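Local atomic coordinates of acyl-coenzyme A oxidase 1 (Yarrowia lipolytica, PDB entry 5Y9D), a protein that oxidises 2,3-saturated acyl-CoAs to (2E)-enoyl-CoAs with an FAD cofactor, passing the electrons to oxygen to give hydrogen peroxide in peroxisomal fatty acid beta-oxidation. Residues Cys428-Ile431 with Ile432-Arg436; Asp318-His321 with Val322-Phe326; Pro684-Tyr687 with Glu688-Lys692. One frame throughout, in Å; residues are numbered along the deposited sequence.

In the fold
Coming from the N terminus, the chain reaches interaction 2 first, one turn-to-turn contact in the middle of helix 306-334. Interaction 1 follows near the C-terminal end of helix 400-437, and interaction 3 comes last, where the loop after helix 665-676 turns into helix 687-695. Each contact joins neighbouring turns of continuous chain, so none closes a long loop, and the three run in series without nesting or crossing. Interactions 1 and 2 pack directly on each other: Cys428 and Ile431 meet Ser323, and Ile432 meets Val322, joining two helices of the C-alpha1 region. Interaction 3 lies about 38 Å from interaction 1, centre to centre, and both touch the second subunit.

Interaction 1. Residues Cys428-Ile431 with Ile432-Arg436; sequences CAKI and IDECR
Cys428-Ile431 and Ile432-Arg436 are successive turns of helix 400-437, close to its C-terminal end, and the contact between them is local, i to i+4, and largely buried. Cys428 SG lies 3.9 Å from Ile432 CD1. SG stands anti to the Cys428 backbone N (chi1 -172°), beside the carbonyl carbon and so on the side facing Ile432. Three residues on, Ile431 and Cys435 form the same i to i+4 pairing with sulfur and isoleucine exchanged: CG2 of Ile431 lies 4.0 Å from Cys435 SG. Beneath runs ordinary alpha-helical bonding, with Ile432 N to Cys428 O at 2.9 Å and Cys435 N to Ile431 O at 2.8 Å, both nearly straight. The helix belongs to the helical C-alpha1 region of the acyl-CoA oxidase family, where helix 306-334 packs on Cys428, Ile431 and Cys435, Leu364 of helix 355-391 on Lys430, Ile431 and Glu434, and Trp457 of helix 450-457 on Cys428 and Ile432. On the solvent side the chains of Lys430 and Glu434 pass at an angle, CG to CG 4.1 Å; Glu434 OE2 stays 4.7 Å from Lys430 NZ, near enough that their opposite charges probably attract, though not in contact. Arg436 packs on Met260 of the second subunit.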
ATOM      1  N   CYS A 428       5.376   9.145  -0.065  1.00 25.96           N
ATOM      2  CA  CYS A 428       4.794   8.913  -1.397  1.00 27.52           C
ATOM      3  C   CYS A 428       3.916   7.674  -1.441  1.00 27.84           C
ATOM      4  O   CYS A 428       2.787   7.744  -1.913  1.00 32.91           O
ATOM      5  CB  CYS A 428       5.878   8.765  -2.471  1.00 28.44           C
ATOM      6  SG  CYS A 428       5.225   8.695  -4.173  1.00 28.92           S
ATOM      7  N   ALA A 429       4.422   6.537  -0.973  1.00 28.25           N
ATOM      8  CA  ALA A 429       3.597   5.331  -0.843  1.00 28.54           C
ATOM      9  C   ALA A 429       2.240   5.677  -0.196  1.00 30.52           C
ATOM     10  O   ALA A 429       1.195   5.317  -0.747  1.00 28.81           O
ATOM     11  CB  ALA A 429       4.313   4.248  -0.040  1.00 26.55           C
ATOM     12  N   LYS A 430       2.270   6.405   0.933  1.00 31.18           N
ATOM     13  CA  LYS A 430       1.043   6.746   1.665  1.00 34.36           C
ATOM     14  C   LYS A 430       0.141   7.684   0.865  1.00 30.26           C
ATOM     15  O   LYS A 430      -1.080   7.583   0.912  1.00 29.55           O
ATOM     16  CB  LYS A 430       1.367   7.367   3.040  1.00 39.74           C
ATOM     17  CG  LYS A 430       0.154   7.585   3.935  1.00 43.36           C
ATOM     18  CD  LYS A 430       0.545   8.421   5.149  1.00 54.24           C
ATOM     19  CE  LYS A 430      -0.549   8.460   6.238  1.00 61.07           C
ATOM     20  NZ  LYS A 430      -1.463   9.652   6.203  1.00 60.20           N
ATOM     21  N   ILE A 431       0.740   8.600   0.135  1.00 27.19           N
ATOM     22  CA  ILE A 431      -0.032   9.540  -0.668  1.00 26.50           C
ATOM     23  C   ILE A 431      -0.775   8.812  -1.802  1.00 25.16           C
ATOM     24  O   ILE A 431      -1.988   8.964  -1.987  1.00 24.28           O
ATOM     25  CB  ILE A 431       0.882  10.652  -1.176  1.00 26.53           C
ATOM     26  CG1 ILE A 431       1.231  11.579  -0.014  1.00 27.18           C
ATOM     27  CG2 ILE A 431       0.222  11.444  -2.277  1.00 28.81           C
ATOM     28  CD1 ILE A 431       2.368  12.539  -0.281  1.00 26.80           C
ATOM     29  N   ILE A 432      -0.050   7.979  -2.519  1.00 24.12           N
ATOM     30  CA  ILE A 432      -0.620   7.254  -3.639  1.00 23.67           C
ATOM     31  C   ILE A 432      -1.817   6.475  -3.134  1.00 25.28           C
ATOM     32  O   ILE A 432      -2.865   6.457  -3.811  1.00 21.15           O
ATOM     33  CB  ILE A 432       0.389   6.255  -4.259  1.00 23.00           C
ATOM     34  CG1 ILE A 432       1.584   6.981  -4.885  1.00 22.85           C
ATOM     35  CG2 ILE A 432      -0.287   5.378  -5.292  1.00 23.21           C
ATOM     36  CD1 ILE A 432       2.641   6.054  -5.460  1.00 23.10           C
ATOM     37  N   ASP A 433      -1.621   5.837  -1.962  1.00 25.75           N
ATOM     38  CA  ASP A 433      -2.623   4.994  -1.308  1.00 27.84           C
ATOM     39  C   ASP A 433      -3.832   5.746  -0.768  1.00 28.22           C
ATOM     40  O   ASP A 433      -4.959   5.308  -0.989  1.00 28.54           O
ATOM     41  CB  ASP A 433      -1.995   4.192  -0.155  1.00 28.41           C
ATOM     42  CG  ASP A 433      -2.977   3.152   0.452  1.00 30.94           C
ATOM     43  OD1 ASP A 433      -3.183   2.049  -0.117  1.00 27.30           O
ATOM     44  OD2 ASP A 433      -3.536   3.447   1.526  1.00 36.31           O
ATOM     45  N   GLU A 434      -3.606   6.839  -0.034  1.00 27.91           N
ATOM     46  CA  GLU A 434      -4.705   7.727   0.363  1.00 31.30           C
ATOM     47  C   GLU A 434      -5.454   8.366  -0.812  1.00 29.62           C
ATOM     48  O   GLU A 434      -6.679   8.475  -0.743  1.00 33.12           O
ATOM     49  CB  GLU A 434      -4.256   8.837   1.339  1.00 36.30           C
ATOM     50  CG  GLU A 434      -3.687   8.326   2.667  1.00 42.26           C
ATOM     51  CD  GLU A 434      -4.664   7.468   3.458  1.00 49.86           C
ATOM     52  OE1 GLU A 434      -5.888   7.749   3.426  1.00 52.54           O
ATOM     53  OE2 GLU A 434      -4.199   6.510   4.118  1.00 60.49           O
ATOM     54  N   CYS A 435      -4.755   8.787  -1.874  1.00 27.39           N
ATOM     55  CA  CYS A 435      -5.432   9.284  -3.088  1.00 25.52           C
ATOM     56  C   CYS A 435      -6.268   8.211  -3.779  1.00 25.21           C
ATOM     57  O   CYS A 435      -7.309   8.490  -4.345  1.00 25.87           O
ATOM     58  CB  CYS A 435      -4.434   9.857  -4.086  1.00 26.52           C
ATOM     59  SG  CYS A 435      -3.547  11.341  -3.526  1.00 25.37           S
ATOM     60  N   ARG A 436      -5.843   6.966  -3.742  1.00 25.49           N
ATOM     61  CA  ARG A 436      -6.598   5.958  -4.413  1.00 26.62           C
ATOM     62  C   ARG A 436      -7.987   5.845  -3.728  1.00 29.14           C
ATOM     63  O   ARG A 436      -9.029   5.947  -4.390  1.00 29.04           O
ATOM     64  CB  ARG A 436      -5.867   4.627  -4.406  1.00 27.35           C
ATOM     65  CG  ARG A 436      -6.634   3.556  -5.162  1.00 30.80           C
ATOM     66  CD  ARG A 436      -6.106   2.171  -4.911  1.00 33.55           C
ATOM     67  NE  ARG A 436      -5.628   1.997  -3.545  1.00 36.56           N
ATOM     68  CZ  ARG A 436      -6.374   1.609  -2.502  1.00 38.88           C
ATOM     69  NH1 ARG A 436      -7.672   1.335  -2.626  1.00 36.09           N
ATOM     70  NH2 ARG A 436      -5.802   1.481  -1.306  1.00 40.51           N
TER

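Interaction 2. Residues Asp318-His321 with Val322-Phe326; sequences DSFH and VSKRF
The Phe320 ring carries the methylene chain of Lys324 over one face and has His321 CE1 at its edge, in its plane. Lys324 CD lies 3.9 Å from the Phe320 ring centroid, 29° off the normal, an i to i+4 CH-pi contact. The His321 ring in turn receives the Phe320 edge on one face, CD2 standing 3.6 Å above its plane and over its centre. At the imidazole edge, near its plane, Lys324 NZ is 3.1 Å from His321 CD2. With CG between its backbone N and carbonyl carbon (chi1 90°), Lys324 runs back alongside His321. In a second i to i+4 pair, Ser319 O accepts bonds from Ser323 N at 3.1 Å and Ser323 OG at 2.9 Å, arriving from opposite faces of the carbonyl plane. The Asp318 carboxylate is engaged outside the two segments, OD1 in a salt bridge with Arg125 and OD2 with Gln460 NE2; its side chain is about 8 Å from that of Glu464, probably the proton acceptor, as in related enzymes. These successive turns of helix 306-334, in the C-alpha1 region, pack through Ser319 and Ser323 on helix 400-437, through Phe320 and Lys324 on helix 355-391, and through Val322 on helix 450-457.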
ATOM      1  N   ASP A 318      11.648  11.891  -7.013  1.00 27.58           N
ATOM      2  CA  ASP A 318      10.592  11.003  -7.474  1.00 28.05           C
ATOM      3  C   ASP A 318       9.433  11.103  -6.525  1.00 26.78           C
ATOM      4  O   ASP A 318       8.317  11.274  -6.959  1.00 33.69           O
ATOM      5  CB  ASP A 318      11.005   9.533  -7.559  1.00 29.68           C
ATOM      6  CG  ASP A 318      12.216   9.298  -8.417  1.00 29.35           C
ATOM      7  OD1 ASP A 318      12.456  10.091  -9.355  1.00 29.07           O
ATOM      8  OD2 ASP A 318      12.931   8.307  -8.127  1.00 31.12           O
ATOM      9  N   SER A 319       9.692  11.024  -5.228  1.00 25.52           N
ATOM     10  CA  SER A 319       8.641  11.113  -4.247  1.00 24.88           C
ATOM     11  C   SER A 319       7.785  12.362  -4.453  1.00 23.13           C
ATOM     12  O   SER A 319       6.567  12.283  -4.424  1.00 21.02           O
ATOM     13  CB  SER A 319       9.210  11.092  -2.823  1.00 27.07           C
ATOM     14  OG  SER A 319       9.858   9.871  -2.533  1.00 27.66           O
ATOM     15  N   PHE A 320       8.412  13.512  -4.660  1.00 23.05           N
ATOM     16  CA  PHE A 320       7.657  14.709  -5.052  1.00 23.41           C
ATOM     17  C   PHE A 320       6.897  14.504  -6.357  1.00 23.75           C
ATOM     18  O   PHE A 320       5.685  14.706  -6.421  1.00 23.50           O
ATOM     19  CB  PHE A 320       8.565  15.916  -5.198  1.00 23.45           C
ATOM     20  CG  PHE A 320       7.921  17.097  -5.911  1.00 22.94           C
ATOM     21  CD1 PHE A 320       6.965  17.871  -5.284  1.00 22.45           C
ATOM     22  CD2 PHE A 320       8.305  17.448  -7.196  1.00 22.54           C
ATOM     23  CE1 PHE A 320       6.397  18.976  -5.928  1.00 23.81           C
ATOM     24  CE2 PHE A 320       7.752  18.551  -7.843  1.00 22.92           C
ATOM     25  CZ  PHE A 320       6.786  19.318  -7.212  1.00 22.65           C
ATOM     26  N   HIS A 321       7.598  14.088  -7.401  1.00 24.17           N
ATOM     27  CA  HIS A 321       6.958  14.031  -8.719  1.00 24.71           C
ATOM     28  C   HIS A 321       5.782  13.047  -8.836  1.00 26.24           C
ATOM     29  O   HIS A 321       4.727  13.385  -9.373  1.00 28.48           O
ATOM     30  CB  HIS A 321       7.996  13.768  -9.774  1.00 24.49           C
ATOM     31  CG  HIS A 321       8.835  14.960 -10.060  1.00 23.68           C
ATOM     32  ND1 HIS A 321      10.159  15.041  -9.710  1.00 24.64           N
ATOM     33  CD2 HIS A 321       8.527  16.141 -10.632  1.00 23.55           C
ATOM     34  CE1 HIS A 321      10.648  16.202 -10.090  1.00 22.60           C
ATOM     35  NE2 HIS A 321       9.682  16.877 -10.675  1.00 24.12           N
ATOM     36  N   VAL A 322       5.929  11.853  -8.299  1.00 23.40           N
ATOM     37  CA  VAL A 322       4.827  10.911  -8.329  1.00 23.11           C
ATOM     38  C   VAL A 322       3.683  11.307  -7.359  1.00 23.12           C
ATOM     39  O   VAL A 322       2.522  11.077  -7.634  1.00 23.60           O
ATOM     40  CB  VAL A 322       5.362   9.502  -8.022  1.00 23.20           C
ATOM     41  CG1 VAL A 322       4.219   8.508  -7.746  1.00 22.91           C
ATOM     42  CG2 VAL A 322       6.262   9.049  -9.170  1.00 22.28           C
ATOM     43  N   SER A 323       4.018  11.893  -6.221  1.00 23.77           N
ATOM     44  CA  SER A 323       3.007  12.390  -5.287  1.00 23.57           C
ATOM     45  C   SER A 323       2.189  13.456  -5.925  1.00 22.98           C
ATOM     46  O   SER A 323       0.990  13.469  -5.797  1.00 21.79           O
ATOM     47  CB  SER A 323       3.645  12.946  -4.025  1.00 23.51           C
ATOM     48  OG  SER A 323       4.018  11.857  -3.199  1.00 25.82           O
ATOM     49  N   LYS A 324       2.841  14.336  -6.662  1.00 24.81           N
ATOM     50  CA  LYS A 324       2.122  15.449  -7.192  1.00 25.63           C
ATOM     51  C   LYS A 324       1.194  14.979  -8.298  1.00 27.87           C
ATOM     52  O   LYS A 324       0.205  15.649  -8.579  1.00 30.09           O
ATOM     53  CB  LYS A 324       3.050  16.544  -7.662  1.00 24.33           C
ATOM     54  CG  LYS A 324       3.491  16.435  -9.108  1.00 24.25           C
ATOM     55  CD  LYS A 324       4.702  17.340  -9.340  1.00 23.64           C
ATOM     56  CE  LYS A 324       5.179  17.189 -10.753  1.00 24.16           C
ATOM     57  NZ  LYS A 324       6.193  18.200 -11.044  1.00 25.67           N
ATOM     58  N   ARG A 325       1.501  13.838  -8.911  1.00 26.68           N
ATOM     59  CA  ARG A 325       0.664  13.337  -9.964  1.00 26.78           C
ATOM     60  C   ARG A 325      -0.619  12.794  -9.361  1.00 26.40           C
ATOM     61  O   ARG A 325      -1.714  13.101  -9.810  1.00 24.56           O
ATOM     62  CB  ARG A 325       1.377  12.230 -10.735  1.00 27.65           C
ATOM     63  CG  ARG A 325       0.524  11.592 -11.827  1.00 27.65           C
ATOM     64  CD  ARG A 325       1.235  10.438 -12.533  1.00 28.84           C
ATOM     65  NE  ARG A 325       0.268   9.635 -13.267  1.00 27.70           N
ATOM     66  CZ  ARG A 325       0.358   8.329 -13.478  1.00 26.83           C
ATOM     67  NH1 ARG A 325       1.394   7.621 -13.041  1.00 24.06           N
ATOM     68  NH2 ARG A 325      -0.652   7.727 -14.090  1.00 26.92           N
ATOM     69  N   PHE A 326      -0.485  11.997  -8.313  1.00 27.19           N
ATOM     70  CA  PHE A 326      -1.657  11.335  -7.749  1.00 26.64           C
ATOM     71  C   PHE A 326      -2.472  12.282  -6.876  1.00 25.53           C
ATOM     72  O   PHE A 326      -3.668  12.161  -6.823  1.00 25.76           O
ATOM     73  CB  PHE A 326      -1.272  10.015  -7.071  1.00 26.41           C
ATOM     74  CG  PHE A 326      -0.858   8.944  -8.058  1.00 25.92           C
ATOM     75  CD1 PHE A 326      -1.808   8.307  -8.846  1.00 24.96           C
ATOM     76  CD2 PHE A 326       0.478   8.599  -8.226  1.00 25.51           C
ATOM     77  CE1 PHE A 326      -1.451   7.323  -9.760  1.00 25.32           C
ATOM     78  CE2 PHE A 326       0.847   7.634  -9.157  1.00 26.32           C
ATOM     79  CZ  PHE A 326      -0.124   6.982  -9.919  1.00 26.12           C
TER

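Interaction 3. Residues Pro684-Tyr687 with Glu688-Lys692; sequences PPYY and ESTLK
Tyr687 and Lys692 meet at an angle, the lysine chain crossing over one face of the phenol ring. Lys692 CB stands 3.9 Å from the Tyr687 ring centroid and 19° off the normal, a CH-pi contact displaced toward the rim. Farther out, Lys692 CD reaches to 3.5 Å from Tyr687 OH, so that the methylenes follow the ring to its hydroxyl. CG anti to the backbone N (chi1 -176°) sets the Tyr687 ring beside its own carbonyl, alongside the turn that carries Lys692. Glu688 crosses the same ring obliquely, its carboxylate plane turned 23° from that of the ring, with OE2 3.9 Å from Tyr687 CD2. An alanine at Tyr687 would remove the whole ring, and is likely to leave the Lys692 methylenes without their aromatic surface and His245 of the second subunit without its ring partner.

Tyr686 points another way, its ring taking Pro684 CB over the centre of one face, 3.5 Å above the plane. Pro684 CG also meets Leu691 CD2, bringing the proline of the type I turn Pro684-Tyr687 against the first helical turns. Tyr686 is the N-cap residue, and its carbonyl oxygen accepts two backbone bonds: Leu691 N at 3.1 Å, in the carbonyl plane, and Thr690 N at 3.0 Å, from above it. The i to i+5 bond to Leu691 marks a wider, pi-type start to the helix. Beside it, Ser689 OG and Thr690 OG1 share a hydrogen bond.

The turn lies in the loop between helix 665-676 and helix 687-695, far from the centre of the chain, and turn and helix rest on the second subunit: Tyr686 OH is hydrogen-bonded to Arg127 of that chain, while Pro684 and Leu691 both pack on its His212.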
ATOM      1  N   PRO A 684     -17.185 -13.814 -24.316  1.00 36.97           N
ATOM      2  CA  PRO A 684     -15.755 -13.823 -24.059  1.00 36.09           C
ATOM      3  C   PRO A 684     -14.998 -14.743 -25.029  1.00 32.42           C
ATOM      4  O   PRO A 684     -15.599 -15.581 -25.685  1.00 34.38           O
ATOM      5  CB  PRO A 684     -15.672 -14.339 -22.618  1.00 35.67           C
ATOM      6  CG  PRO A 684     -16.845 -15.239 -22.490  1.00 36.08           C
ATOM      7  CD  PRO A 684     -17.929 -14.635 -23.340  1.00 36.19           C
ATOM      8  N   PRO A 685     -13.681 -14.599 -25.108  1.00 29.73           N
ATOM      9  CA  PRO A 685     -12.887 -15.528 -25.945  1.00 30.97           C
ATOM     10  C   PRO A 685     -13.016 -16.994 -25.502  1.00 31.76           C
ATOM     11  O   PRO A 685     -12.722 -17.877 -26.261  1.00 34.05           O
ATOM     12  CB  PRO A 685     -11.420 -15.068 -25.734  1.00 28.71           C
ATOM     13  CG  PRO A 685     -11.478 -13.804 -24.917  1.00 29.40           C
ATOM     14  CD  PRO A 685     -12.850 -13.674 -24.321  1.00 29.73           C
ATOM     15  N   TYR A 686     -13.392 -17.235 -24.256  1.00 32.29           N
ATOM     16  CA  TYR A 686     -13.576 -18.602 -23.739  1.00 33.64           C
ATOM     17  C   TYR A 686     -15.073 -18.995 -23.752  1.00 34.05           C
ATOM     18  O   TYR A 686     -15.489 -19.856 -22.979  1.00 35.97           O
ATOM     19  CB  TYR A 686     -12.993 -18.729 -22.312  1.00 32.25           C
ATOM     20  CG  TYR A 686     -13.300 -17.551 -21.410  1.00 31.48           C
ATOM     21  CD1 TYR A 686     -12.474 -16.429 -21.375  1.00 31.89           C
ATOM     22  CD2 TYR A 686     -14.422 -17.555 -20.595  1.00 32.77           C
ATOM     23  CE1 TYR A 686     -12.763 -15.346 -20.544  1.00 31.34           C
ATOM     24  CE2 TYR A 686     -14.721 -16.475 -19.778  1.00 33.53           C
ATOM     25  CZ  TYR A 686     -13.897 -15.375 -19.760  1.00 31.30           C
ATOM     26  OH  TYR A 686     -14.226 -14.316 -18.956  1.00 33.96           O
ATOM     27  N   TYR A 687     -15.875 -18.370 -24.612  1.00 31.45           N
ATOM     28  CA  TYR A 687     -17.279 -18.739 -24.693  1.00 36.85           C
ATOM     29  C   TYR A 687     -17.471 -20.218 -25.058  1.00 38.53           C
ATOM     30  O   TYR A 687     -18.010 -21.000 -24.264  1.00 39.15           O
ATOM     31  CB  TYR A 687     -18.045 -17.865 -25.696  1.00 35.68           C
ATOM     32  CG  TYR A 687     -19.499 -18.191 -25.705  1.00 35.25           C
ATOM     33  CD1 TYR A 687     -20.265 -18.026 -24.560  1.00 34.93           C
ATOM     34  CD2 TYR A 687     -20.116 -18.690 -26.843  1.00 36.48           C
ATOM     35  CE1 TYR A 687     -21.613 -18.350 -24.548  1.00 36.31           C
ATOM     36  CE2 TYR A 687     -21.471 -19.000 -26.853  1.00 34.28           C
ATOM     37  CZ  TYR A 687     -22.219 -18.828 -25.708  1.00 35.74           C
ATOM     38  OH  TYR A 687     -23.562 -19.147 -25.711  1.00 35.09           O
ATOM     39  N   GLU A 688     -17.001 -20.582 -26.247  1.00 41.71           N
ATOM     40  CA  GLU A 688     -17.218 -21.910 -26.822  1.00 43.33           C
ATOM     41  C   GLU A 688     -16.514 -22.996 -26.044  1.00 42.55           C
ATOM     42  O   GLU A 688     -17.021 -24.115 -25.935  1.00 49.56           O
ATOM     43  CB  GLU A 688     -16.790 -21.955 -28.306  1.00 46.31           C
ATOM     44  CG  GLU A 688     -17.796 -21.344 -29.291  1.00 50.00           C
ATOM     45  CD  GLU A 688     -19.057 -22.195 -29.507  1.00 56.31           C
ATOM     46  OE1 GLU A 688     -19.105 -22.982 -30.484  1.00 67.06           O
ATOM     47  OE2 GLU A 688     -20.012 -22.094 -28.709  1.00 58.55           O
ATOM     48  N   SER A 689     -15.357 -22.676 -25.485  1.00 40.46           N
ATOM     49  CA  SER A 689     -14.570 -23.679 -24.781  1.00 38.72           C
ATOM     50  C   SER A 689     -14.933 -23.853 -23.274  1.00 40.42           C
ATOM     51  O   SER A 689     -14.767 -24.954 -22.718  1.00 40.56           O
ATOM     52  CB  SER A 689     -13.065 -23.381 -24.960  1.00 38.59           C
ATOM     53  OG  SER A 689     -12.610 -22.256 -24.202  1.00 36.93           O
ATOM     54  N   THR A 690     -15.411 -22.789 -22.620  1.00 37.47           N
ATOM     55  CA  THR A 690     -15.542 -22.798 -21.171  1.00 38.17           C
ATOM     56  C   THR A 690     -16.927 -22.431 -20.668  1.00 39.46           C
ATOM     57  O   THR A 690     -17.521 -23.209 -19.931  1.00 39.33           O
ATOM     58  CB  THR A 690     -14.518 -21.872 -20.490  1.00 37.05           C
ATOM     59  OG1 THR A 690     -13.243 -22.027 -21.111  1.00 38.39           O
ATOM     60  CG2 THR A 690     -14.392 -22.224 -19.029  1.00 35.67           C
ATOM     61  N   LEU A 691     -17.416 -21.240 -21.029  1.00 40.50           N
ATOM     62  CA  LEU A 691     -18.704 -20.719 -20.491  1.00 38.03           C
ATOM     63  C   LEU A 691     -19.979 -21.425 -21.024  1.00 35.82           C
ATOM     64  O   LEU A 691     -20.796 -21.909 -20.247  1.00 34.65           O
ATOM     65  CB  LEU A 691     -18.806 -19.208 -20.728  1.00 37.63           C
ATOM     66  CG  LEU A 691     -20.066 -18.544 -20.185  1.00 37.89           C
ATOM     67  CD1 LEU A 691     -20.288 -18.957 -18.738  1.00 38.77           C
ATOM     68  CD2 LEU A 691     -19.989 -17.036 -20.315  1.00 38.63           C
ATOM     69  N   LYS A 692     -20.162 -21.465 -22.335  1.00 38.04           N
ATOM     70  CA  LYS A 692     -21.264 -22.252 -22.912  1.00 41.77           C
ATOM     71  C   LYS A 692     -21.263 -23.717 -22.423  1.00 40.46           C
ATOM     72  O   LYS A 692     -22.237 -24.162 -21.822  1.00 37.43           O
ATOM     73  CB  LYS A 692     -21.272 -22.141 -24.436  1.00 44.57           C
ATOM     74  CG  LYS A 692     -22.256 -23.036 -25.176  1.00 51.89           C
ATOM     75  CD  LYS A 692     -22.668 -22.414 -26.522  1.00 56.77           C
ATOM     76  CE  LYS A 692     -22.737 -23.409 -27.682  1.00 61.19           C
ATOM     77  NZ  LYS A 692     -24.116 -23.758 -28.129  1.00 61.22           N
TER